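Local atomic coordinates of predicted sugar phosphatases of the HAD superfamily (Cytophaga hutchinsonii, PDB entry 2HX1), a protein that probably removes phosphate from sugar phosphates or related small phosphorylated compounds, as a magnesium-dependent phosphatase of the HAD superfamily. Residues 23-28 with 65-70; 117-122 with 137-142; 233-238 with 264-269. One frame throughout, in Å; residues are numbered along the deposited sequence. Where two conformers were deposited one is given.

Contact 1: 23-28 with 65-70; sequences GVLKTY and DSYHKL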
loop_
_atom_site.group_PDB
_atom_site.type_symbol
_atom_site.label_atom_id
_atom_site.label_comp_id
_atom_site.label_asym_id
_atom_site.label_seq_id
_atom_site.Cartn_x
_atom_site.Cartn_y
_atom_site.Cartn_z
ATOM N N GLY A 23 5.968 19.471 18.247
ATOM C CA GLY A 23 5.653 18.408 19.194
ATOM C C GLY A 23 6.625 18.262 20.334
ATOM O O GLY A 23 6.417 17.420 21.227
ATOM N N VAL A 24 7.681 19.063 20.289
ATOM C CA VAL A 24 8.806 18.990 21.216
ATOM C C VAL A 24 9.100 20.370 21.835
ATOM O O VAL A 24 9.160 20.508 23.056
ATOM C CB VAL A 24 10.059 18.478 20.480
ATOM C CG1 VAL A 24 11.266 18.387 21.417
ATOM C CG2 VAL A 24 9.766 17.098 19.807
ATOM N N LEU A 25 9.310 21.371 20.997
ATOM C CA LEU A 25 9.608 22.733 21.453
ATOM C C LEU A 25 8.381 23.627 21.379
ATOM O O LEU A 25 8.262 24.591 22.135
ATOM C CB LEU A 25 10.697 23.380 20.600
ATOM C CG LEU A 25 12.081 22.739 20.558
ATOM C CD1 LEU A 25 12.986 23.574 19.650
ATOM C CD2 LEU A 25 12.668 22.577 21.948
ATOM N N LYS A 26 7.488 23.314 20.449
ATOM C CA LYS A 26 6.310 24.134 20.203
ATOM C C LYS A 26 5.203 23.284 19.598
ATOM O O LYS A 26 5.455 22.167 19.135
ATOM C CB LYS A 26 6.666 25.320 19.302
ATOM C CG LYS A 26 7.170 24.944 17.919
ATOM C CD LYS A 26 7.503 26.205 17.121
ATOM C CE LYS A 26 7.952 25.891 15.712
ATOM N NZ LYS A 26 7.985 27.106 14.846
ATOM N N THR A 27 3.982 23.825 19.633
ATOM C CA THR A 27 2.765 23.143 19.178
ATOM C C THR A 27 1.888 24.154 18.450
ATOM O O THR A 27 2.352 25.252 18.126
ATOM C CB THR A 27 1.952 22.566 20.332
ATOM O OG1 THR A 27 1.605 23.618 21.258
ATOM C CG2 THR A 27 2.735 21.488 21.037
ATOM N N TYR A 28 0.642 23.778 18.175
ATOM C CA TYR A 28 -0.284 24.655 17.435
ATOM C C TYR A 28 -0.433 26.049 18.060
ATOM O O TYR A 28 -0.492 27.052 17.344
ATOM C CB TYR A 28 -1.665 24.016 17.269
ATOM C CG TYR A 28 -2.322 23.554 18.534
ATOM C CD1 TYR A 28 -2.070 22.298 19.046
ATOM C CD2 TYR A 28 -3.224 24.371 19.205
ATOM C CE1 TYR A 28 -2.693 21.854 20.209
ATOM C CE2 TYR A 28 -3.861 23.949 20.374
ATOM C CZ TYR A 28 -3.587 22.689 20.872
ATOM O OH TYR A 28 -4.205 22.265 22.036
ATOM N N ASP A 65 13.783 33.626 13.105
ATOM C CA ASP A 65 12.981 34.832 13.366
ATOM C C ASP A 65 11.670 34.490 14.043
ATOM O O ASP A 65 11.214 35.214 14.911
ATOM C CB ASP A 65 12.699 35.586 12.059
ATOM C CG ASP A 65 11.856 36.861 12.270
ATOM O OD1 ASP A 65 12.315 37.782 12.977
ATOM O OD2 ASP A 65 10.729 36.929 11.724
ATOM N N SER A 66 11.063 33.370 13.658
ATOM C CA SER A 66 9.843 32.906 14.322
ATOM C C SER A 66 10.027 32.629 15.786
ATOM O O SER A 66 9.133 32.920 16.553
ATOM C CB SER A 66 9.287 31.626 13.700
ATOM O OG SER A 66 9.083 31.783 12.316
ATOM N N TYR A 67 11.166 32.036 16.170
ATOM C CA TYR A 67 11.488 31.818 17.593
ATOM C C TYR A 67 11.749 33.135 18.296
ATOM O O TYR A 67 11.321 33.308 19.422
ATOM C CB TYR A 67 12.691 30.867 17.787
ATOM C CG TYR A 67 12.391 29.420 17.422
ATOM C CD1 TYR A 67 11.608 28.625 18.226
ATOM C CD2 TYR A 67 12.860 28.882 16.246
ATOM C CE1 TYR A 67 11.326 27.299 17.880
ATOM C CE2 TYR A 67 12.577 27.583 15.886
ATOM C CZ TYR A 67 11.823 26.796 16.702
ATOM O OH TYR A 67 11.574 25.511 16.302
ATOM N N HIS A 68 12.451 34.054 17.639
ATOM C CA HIS A 68 12.672 35.400 18.208
ATOM C C HIS A 68 11.359 36.106 18.508
ATOM O O HIS A 68 11.184 36.618 19.601
ATOM C CB HIS A 68 13.504 36.271 17.290
ATOM C CG HIS A 68 14.850 35.699 17.003
ATOM N ND1 HIS A 68 15.575 36.025 15.883
ATOM C CD2 HIS A 68 15.585 34.787 17.681
ATOM C CE1 HIS A 68 16.709 35.348 15.889
ATOM N NE2 HIS A 68 16.741 34.592 16.973
ATOM N N LYS A 69 10.423 36.070 17.560
ATOM C CA LYS A 69 9.098 36.662 17.773
ATOM C C LYS A 69 8.434 36.082 18.991
ATOM O O LYS A 69 7.807 36.817 19.735
ATOM C CB LYS A 69 8.157 36.464 16.575
ATOM C CG LYS A 69 8.498 37.327 15.350
ATOM C CD LYS A 69 7.331 37.315 14.346
ATOM C CE LYS A 69 7.773 36.999 12.909
ATOM N NZ LYS A 69 6.630 36.558 12.035
ATOM N N LEU A 70 8.576 34.770 19.184
ATOM C CA LEU A 70 7.996 34.072 20.334
ATOM C C LEU A 70 8.823 34.256 21.629
ATOM O O LEU A 70 8.462 33.754 22.694
ATOM C CB LEU A 70 7.816 32.590 20.025
ATOM C CG LEU A 70 6.795 32.276 18.911
ATOM C CD1 LEU A 70 6.795 30.818 18.467
ATOM C CD2 LEU A 70 5.401 32.699 19.347
#

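Contact 2: 117-122 with 137-142; sequences IKMLPV and VLLDDE. With EDO (1,2-ethanediol), chain N.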
loop_
_atom_site.group_PDB
_atom_site.type_symbol
_atom_site.label_atom_id
_atom_site.label_comp_id
_atom_site.label_asym_id
_atom_site.label_seq_id
_atom_site.Cartn_x
_atom_site.Cartn_y
_atom_site.Cartn_z
ATOM N N ILE A 117 17.656 29.955 -12.610
ATOM C CA ILE A 117 16.326 29.367 -12.483
ATOM C C ILE A 117 15.258 30.376 -12.077
ATOM O O ILE A 117 15.517 31.273 -11.284
ATOM C CB ILE A 117 16.329 28.201 -11.500
ATOM C CG1 ILE A 117 17.383 27.174 -11.927
ATOM C CG2 ILE A 117 14.927 27.586 -11.443
ATOM C CD1 ILE A 117 17.359 25.884 -11.145
ATOM N N LYS A 118 14.058 30.220 -12.638
ATOM C CA LYS A 118 12.914 31.001 -12.217
ATOM C C LYS A 118 11.982 30.077 -11.449
ATOM O O LYS A 118 11.672 28.967 -11.902
ATOM C CB LYS A 118 12.195 31.659 -13.401
ATOM C CG LYS A 118 12.579 31.120 -14.771
HETATM N N MSE A 119 11.586 30.536 -10.267
HETATM C CA MSE A 119 10.551 29.905 -9.475
HETATM C C MSE A 119 9.214 30.412 -10.004
HETATM O O MSE A 119 9.041 31.629 -10.140
HETATM C CB MSE A 119 10.651 30.355 -8.034
HETATM C CG MSE A 119 11.949 30.018 -7.330
HETATM SE SE MSE A 119 12.153 28.146 -7.129
HETATM C CE MSE A 119 10.797 27.808 -5.663
ATOM N N LEU A 120 8.285 29.491 -10.302
ATOM C CA LEU A 120 6.867 29.829 -10.605
ATOM C C LEU A 120 5.890 28.849 -9.934
ATOM O O LEU A 120 6.144 27.637 -9.883
ATOM C CB LEU A 120 6.591 29.790 -12.111
ATOM C CG LEU A 120 7.085 30.928 -13.018
ATOM C CD1 LEU A 120 6.974 30.501 -14.469
ATOM C CD2 LEU A 120 6.281 32.194 -12.811
ATOM N N PRO A 121 4.741 29.355 -9.476
ATOM C CA PRO A 121 3.764 28.443 -8.919
ATOM C C PRO A 121 3.217 27.545 -10.014
ATOM O O PRO A 121 3.136 27.968 -11.186
ATOM C CB PRO A 121 2.670 29.367 -8.408
ATOM C CG PRO A 121 2.778 30.572 -9.253
ATOM C CD PRO A 121 4.253 30.737 -9.494
ATOM N N VAL A 122 2.821 26.326 -9.659
ATOM C CA VAL A 122 2.169 25.430 -10.637
ATOM C C VAL A 122 1.036 26.145 -11.402
ATOM O O VAL A 122 0.859 25.903 -12.590
ATOM C CB VAL A 122 1.670 24.100 -9.991
ATOM C CG1 VAL A 122 0.729 23.351 -10.934
ATOM C CG2 VAL A 122 2.868 23.195 -9.626
ATOM N N VAL A 137 8.713 21.471 -6.873
ATOM C CA VAL A 137 8.857 21.380 -5.401
ATOM C C VAL A 137 7.564 21.650 -4.661
ATOM O O VAL A 137 6.848 22.592 -4.975
ATOM C CB VAL A 137 9.968 22.296 -4.888
ATOM C CG1 VAL A 137 11.244 21.869 -5.504
ATOM C CG2 VAL A 137 9.700 23.762 -5.251
ATOM N N LEU A 138 7.260 20.800 -3.688
ATOM C CA LEU A 138 6.132 20.995 -2.771
ATOM C C LEU A 138 6.650 21.629 -1.455
ATOM O O LEU A 138 7.508 21.066 -0.779
ATOM C CB LEU A 138 5.399 19.663 -2.530
ATOM C CG LEU A 138 4.152 19.436 -3.398
ATOM C CD1 LEU A 138 4.509 19.705 -4.855
ATOM C CD2 LEU A 138 3.593 18.038 -3.219
ATOM N N LEU A 139 6.172 22.838 -1.141
ATOM C CA LEU A 139 6.780 23.661 -0.062
ATOM C C LEU A 139 5.826 23.974 1.098
ATOM O O LEU A 139 6.266 24.069 2.255
ATOM C CB LEU A 139 7.301 24.995 -0.615
ATOM C CG LEU A 139 8.404 24.938 -1.675
ATOM C CD1 LEU A 139 8.532 26.297 -2.293
ATOM C CD2 LEU A 139 9.741 24.500 -1.055
ATOM N N ASP A 140 4.553 24.183 0.780
ATOM C CA ASP A 140 3.561 24.610 1.774
ATOM C C ASP A 140 2.166 24.145 1.306
ATOM O O ASP A 140 1.886 24.130 0.130
ATOM C CB ASP A 140 3.627 26.136 1.939
ATOM C CG ASP A 140 2.986 26.631 3.228
ATOM O OD1 ASP A 140 1.771 26.471 3.388
ATOM O OD2 ASP A 140 3.689 27.218 4.081
ATOM N N ASP A 141 1.309 23.731 2.239
ATOM C CA ASP A 141 -0.065 23.340 1.908
ATOM C C ASP A 141 -0.945 24.540 1.529
ATOM O O ASP A 141 -1.956 24.392 0.816
ATOM C CB ASP A 141 -0.699 22.556 3.060
ATOM C CG ASP A 141 -0.771 23.374 4.344
ATOM O OD1 ASP A 141 0.301 23.605 4.917
ATOM O OD2 ASP A 141 -1.882 23.768 4.767
ATOM N N GLU A 142 -0.543 25.731 1.962
ATOM C CA GLU A 142 -1.298 26.948 1.657
ATOM C C GLU A 142 -0.734 27.680 0.445
ATOM O O GLU A 142 0.400 27.458 0.067
ATOM C CB GLU A 142 -1.290 27.891 2.858
ATOM C CG GLU A 142 -2.086 27.358 4.006
ATOM C CD GLU A 142 -2.031 28.249 5.240
ATOM O OE1 GLU A 142 -0.991 28.914 5.478
ATOM O OE2 GLU A 142 -3.032 28.261 5.983
HETATM C C1 EDO N . 0.362 27.755 8.155
HETATM O O1 EDO N . -0.260 26.556 8.642
HETATM C C2 EDO N . 1.405 27.400 7.107
HETATM O O2 EDO N . 1.158 26.094 6.549
#

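Contact 3: 233-238 with 264-269; sequences DTLHTD and TKIKST. With MG (magnesium ion), chain E; EDO (1,2-ethanediol), chain O.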
loop_
_atom_site.group_PDB
_atom_site.type_symbol
_atom_site.label_atom_id
_atom_site.label_comp_id
_atom_site.label_asym_id
_atom_site.label_seq_id
_atom_site.Cartn_x
_atom_site.Cartn_y
_atom_site.Cartn_z
ATOM N N ASP A 233 9.169 13.612 18.924
ATOM C CA ASP A 233 7.841 13.091 19.286
ATOM C C ASP A 233 7.303 12.040 18.331
ATOM O O ASP A 233 6.254 11.452 18.599
ATOM C CB ASP A 233 6.824 14.226 19.421
ATOM C CG ASP A 233 6.593 14.950 18.110
ATOM O OD1 ASP A 233 7.605 15.324 17.471
ATOM O OD2 ASP A 233 5.414 15.121 17.704
ATOM N N THR A 234 8.019 11.779 17.241
ATOM C CA THR A 234 7.552 10.893 16.170
ATOM C C THR A 234 8.526 9.758 15.920
ATOM O O THR A 234 9.705 10.007 15.644
ATOM C CB THR A 234 7.356 11.703 14.886
ATOM O OG1 THR A 234 6.486 12.801 15.173
ATOM C CG2 THR A 234 6.745 10.837 13.742
ATOM N N LEU A 235 8.034 8.522 16.045
ATOM C CA LEU A 235 8.885 7.321 15.954
ATOM C C LEU A 235 9.534 7.135 14.566
ATOM O O LEU A 235 10.732 6.888 14.420
ATOM C CB LEU A 235 8.073 6.063 16.332
ATOM C CG LEU A 235 7.764 5.953 17.835
ATOM C CD1 LEU A 235 6.581 5.058 18.140
ATOM C CD2 LEU A 235 8.964 5.480 18.680
ATOM N N HIS A 236 8.720 7.266 13.545
ATOM C CA HIS A 236 9.123 6.849 12.226
ATOM C C HIS A 236 9.973 7.904 11.537
ATOM O O HIS A 236 10.508 7.620 10.476
ATOM C CB HIS A 236 7.898 6.486 11.361
ATOM C CG HIS A 236 6.770 7.455 11.483
ATOM N ND1 HIS A 236 6.561 8.472 10.574
ATOM C CD2 HIS A 236 5.803 7.583 12.430
ATOM C CE1 HIS A 236 5.505 9.178 10.948
ATOM N NE2 HIS A 236 5.028 8.660 12.070
ATOM N N THR A 237 10.121 9.100 12.129
ATOM C CA THR A 237 11.006 10.115 11.572
ATOM C C THR A 237 12.213 10.430 12.517
ATOM O O THR A 237 13.393 10.114 12.219
ATOM C CB THR A 237 10.230 11.449 11.233
ATOM O OG1 THR A 237 9.589 11.952 12.402
ATOM C CG2 THR A 237 9.143 11.256 10.169
ATOM N N ASP A 238 11.921 11.034 13.660
ATOM C CA ASP A 238 12.955 11.385 14.646
ATOM C C ASP A 238 13.698 10.184 15.253
ATOM O O ASP A 238 14.926 10.173 15.290
ATOM C CB ASP A 238 12.346 12.201 15.787
ATOM C CG ASP A 238 11.516 13.360 15.292
ATOM O OD1 ASP A 238 11.961 14.058 14.342
ATOM O OD2 ASP A 238 10.402 13.543 15.822
ATOM N N THR A 264 2.330 0.537 22.782
ATOM C CA THR A 264 1.749 -0.100 21.602
ATOM C C THR A 264 2.457 0.328 20.312
ATOM O O THR A 264 2.857 -0.525 19.508
ATOM C CB THR A 264 0.226 0.141 21.556
ATOM O OG1 THR A 264 -0.378 -0.758 22.495
ATOM C CG2 THR A 264 -0.347 -0.117 20.180
ATOM N N LYS A 265 2.658 1.628 20.119
ATOM C CA LYS A 265 3.304 2.070 18.887
ATOM C C LYS A 265 4.736 1.575 18.851
ATOM O O LYS A 265 5.210 1.167 17.790
ATOM C CB LYS A 265 3.215 3.575 18.691
ATOM C CG LYS A 265 1.791 4.079 18.420
ATOM C CD LYS A 265 1.756 5.616 18.434
ATOM C CE LYS A 265 0.541 6.191 17.689
ATOM N NZ LYS A 265 0.709 7.636 17.407
ATOM N N ILE A 266 5.424 1.563 19.998
ATOM C CA ILE A 266 6.803 1.107 20.016
ATOM C C ILE A 266 6.862 -0.394 19.652
ATOM O O ILE A 266 7.689 -0.818 18.833
ATOM C CB ILE A 266 7.493 1.434 21.350
ATOM C CG1 ILE A 266 7.652 2.955 21.481
ATOM C CG2 ILE A 266 8.867 0.743 21.456
ATOM C CD1 ILE A 266 7.956 3.446 22.894
ATOM N N LYS A 267 5.945 -1.173 20.218
ATOM C CA LYS A 267 5.865 -2.610 19.964
ATOM C C LYS A 267 5.469 -2.928 18.532
ATOM O O LYS A 267 6.004 -3.867 17.939
ATOM C CB LYS A 267 4.872 -3.268 20.933
ATOM C CG LYS A 267 4.887 -4.804 20.925
ATOM C CD LYS A 267 4.199 -5.387 22.194
ATOM C CE LYS A 267 3.932 -6.887 22.054
ATOM N NZ LYS A 267 3.586 -7.594 23.341
ATOM N N SER A 268 4.524 -2.169 17.976
ATOM C CA SER A 268 4.036 -2.455 16.613
ATOM C C SER A 268 5.046 -2.063 15.520
ATOM O O SER A 268 5.125 -2.713 14.481
ATOM C CB SER A 268 2.656 -1.834 16.409
ATOM O OG SER A 268 2.771 -0.500 16.008
ATOM N N THR A 269 5.870 -1.051 15.770
ATOM C CA THR A 269 6.885 -0.616 14.794
ATOM C C THR A 269 8.267 -1.233 15.061
ATOM O O THR A 269 9.108 -1.350 14.145
ATOM C CB THR A 269 7.049 0.927 14.788
ATOM O OG1 THR A 269 7.503 1.362 16.067
ATOM C CG2 THR A 269 5.748 1.658 14.462
HETATM MG MG MG E . 7.701 16.564 15.797
HETATM C C1 EDO O . 10.323 0.156 11.496
HETATM O O1 EDO O . 8.943 0.009 11.875
HETATM C C2 EDO O . 10.466 1.316 10.489
HETATM O O2 EDO O . 10.280 0.915 9.115
HETATM O O HOH W 1 5.765 16.434 15.323
HETATM O O HOH W 2 8.407 14.874 14.670
HETATM O O HOH W 3 8.062 17.758 14.169
#

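Contact 1: 23-28 with 65-70
K26 and L25 approach the phenol ring of Y67 from opposite sides of its plane. Both side chains run at about a right angle to that of Y67. K26 lays the end of its chain obliquely against the ring, with CD 4.0 Å from Y67 CE1. The next carbon, CE, comes to 3.7 Å from Y67 OH. The ammonium group then lies above the ring: NZ is 4.8 Å from the ring centroid and 30° off the normal. This is an off-centre cation-pi contact, displaced toward the hydroxyl end. The long reach depends on the shape of the lysine. CG sits between the backbone N and the carbonyl carbon (chi1 62°), and the chain beyond it is fully extended.

L25 comes from the other side of the ring and brings one methyl. Its CD1 is 4.1 Å from Y67 OH and 4.4 Å from Y67 CE1. No hydrogen bond joins the two segments.

The elements that meet are classic parts of the HAD fold. K26 stands on strand 26-27, which pairs with 30-31 in a small antiparallel hairpin. This hairpin follows the metal-binding loop after strand 16-19, as the flap does in HAD enzymes. Y67 is near the end of helix 60-69, in the beta-alpha-beta crossover from strand 48-53 to strand 80-82. The end of its side chain comes toward 23-28 and also touches A21 and I51. L25 is buried against I35, F39 and I51, so its methyl reaches Y67 from the apolar interior. K26 is partly exposed. Its side chain lies about 7 Å from a bound buffer molecule, 4-(2-hydroxyethyl)-1-piperazine ethanesulfonic acid, and about 9 Å from the magnesium ion.

Contact 2: 117-122 with 137-142
In the five-stranded parallel sheet, M119 on strand 117-121 meets V137 near the end of strand 133-138 and L139 just after it. Strand 98-103 runs between these two strands. The contact therefore spans a neighbouring strand and is made by side chains alone. M119 is a selenomethionine. Its three torsions all turn the same way (chi1 -61°, chi2 -66°, chi3 -73°), and this curl carries the terminal methyl toward strand 133-138. There CE lies 4.2 Å from V137 CG2 and 4.3 Å from L139 CD1. One methyl thus touches both residues, and the contact is purely apolar. A109 and V113 also pack on M119, while L139 touches L112 and S108.

Beyond L139 the chain leaves the sheet and becomes polar. D140 OD1 accepts from E142 N at 2.8 Å, through its lone pair on the side away from OD2. This closes an Asx turn. The same oxygen takes a hydrogen bond from O2 of a 1,2-ethanediol molecule, 3.2 Å from D140 OD1. The diol is probably from the crystallisation liquor. It also bonds to Y173 OH, which in turn is held by D141 OD2. F147 of the second subunit packs on D141 and E142. A separate parallel alpha/beta sheet of this kind is consistent with the large cap domain of NagD-like HAD phosphatases.

Contact 3: 233-238 with 264-269
Next to L235, which makes the contact with K265 and I266, the flat groups are the H236 ring and the carboxylates of D233 and D238. One face of the H236 ring carries T234 CG2, 3.2 Å above the plane and offset toward the rim. D233 binds the magnesium ion through OD1 at 2.1 Å, while its OD2 accepts from water 1, a metal ligand. D238 is one shell further out. Its OD2 accepts from T234 N at 3.3 Å, on the anti side and 21° out of the carboxylate plane. It also accepts from water 2, a second metal-bound water. The other oxygen, OD1, forms a salt bridge with K204. With an alanine here, water 2 and T234 N would probably lose an acceptor and K204 a carboxylate partner.

The two helices meet through the forked end of L235. CG lies anti to the carbonyl carbon (chi1 -73°), which turns the fork toward helix 262-269. CD1 rests 3.7 Å from K265 CB, and CD2 is 4.0 Å from I266 CG1. CD1 also faces T269, whose OG1 is 4.3 Å away. T269 OG1 and N reach K265 O from opposite faces of its plane, OG1 at 2.9 Å. With D20 OD2 and F22 backbone O as the other protein ligands, D233 and D238, the latter in the first turn of helix 235-245, match the acidic pair of HAD motif IV.

In the fold
Contacts 1 and 3 belong to the domain with the six-stranded parallel sheet, and they meet at the magnesium site, where V24 CG2 packs 3.6 Å from D233 OD1. Contact 2 lies in the other parallel sheet, across the chain's centre from contact 3, and touches neither. Contacts 1 and 2 are buried; contact 3 is only partly so, and its helix 262-269 reaches the third subunit. No hydrogen bond crosses any of the three. Contact 1 sets a lysine charge against an aromatic ring near the site. Contact 2 is wholly apolar, at the end of strand 133-138. Contact 3 joins two helices by aliphatic groups, with the metal-binding carboxylate on the loop that leads into one.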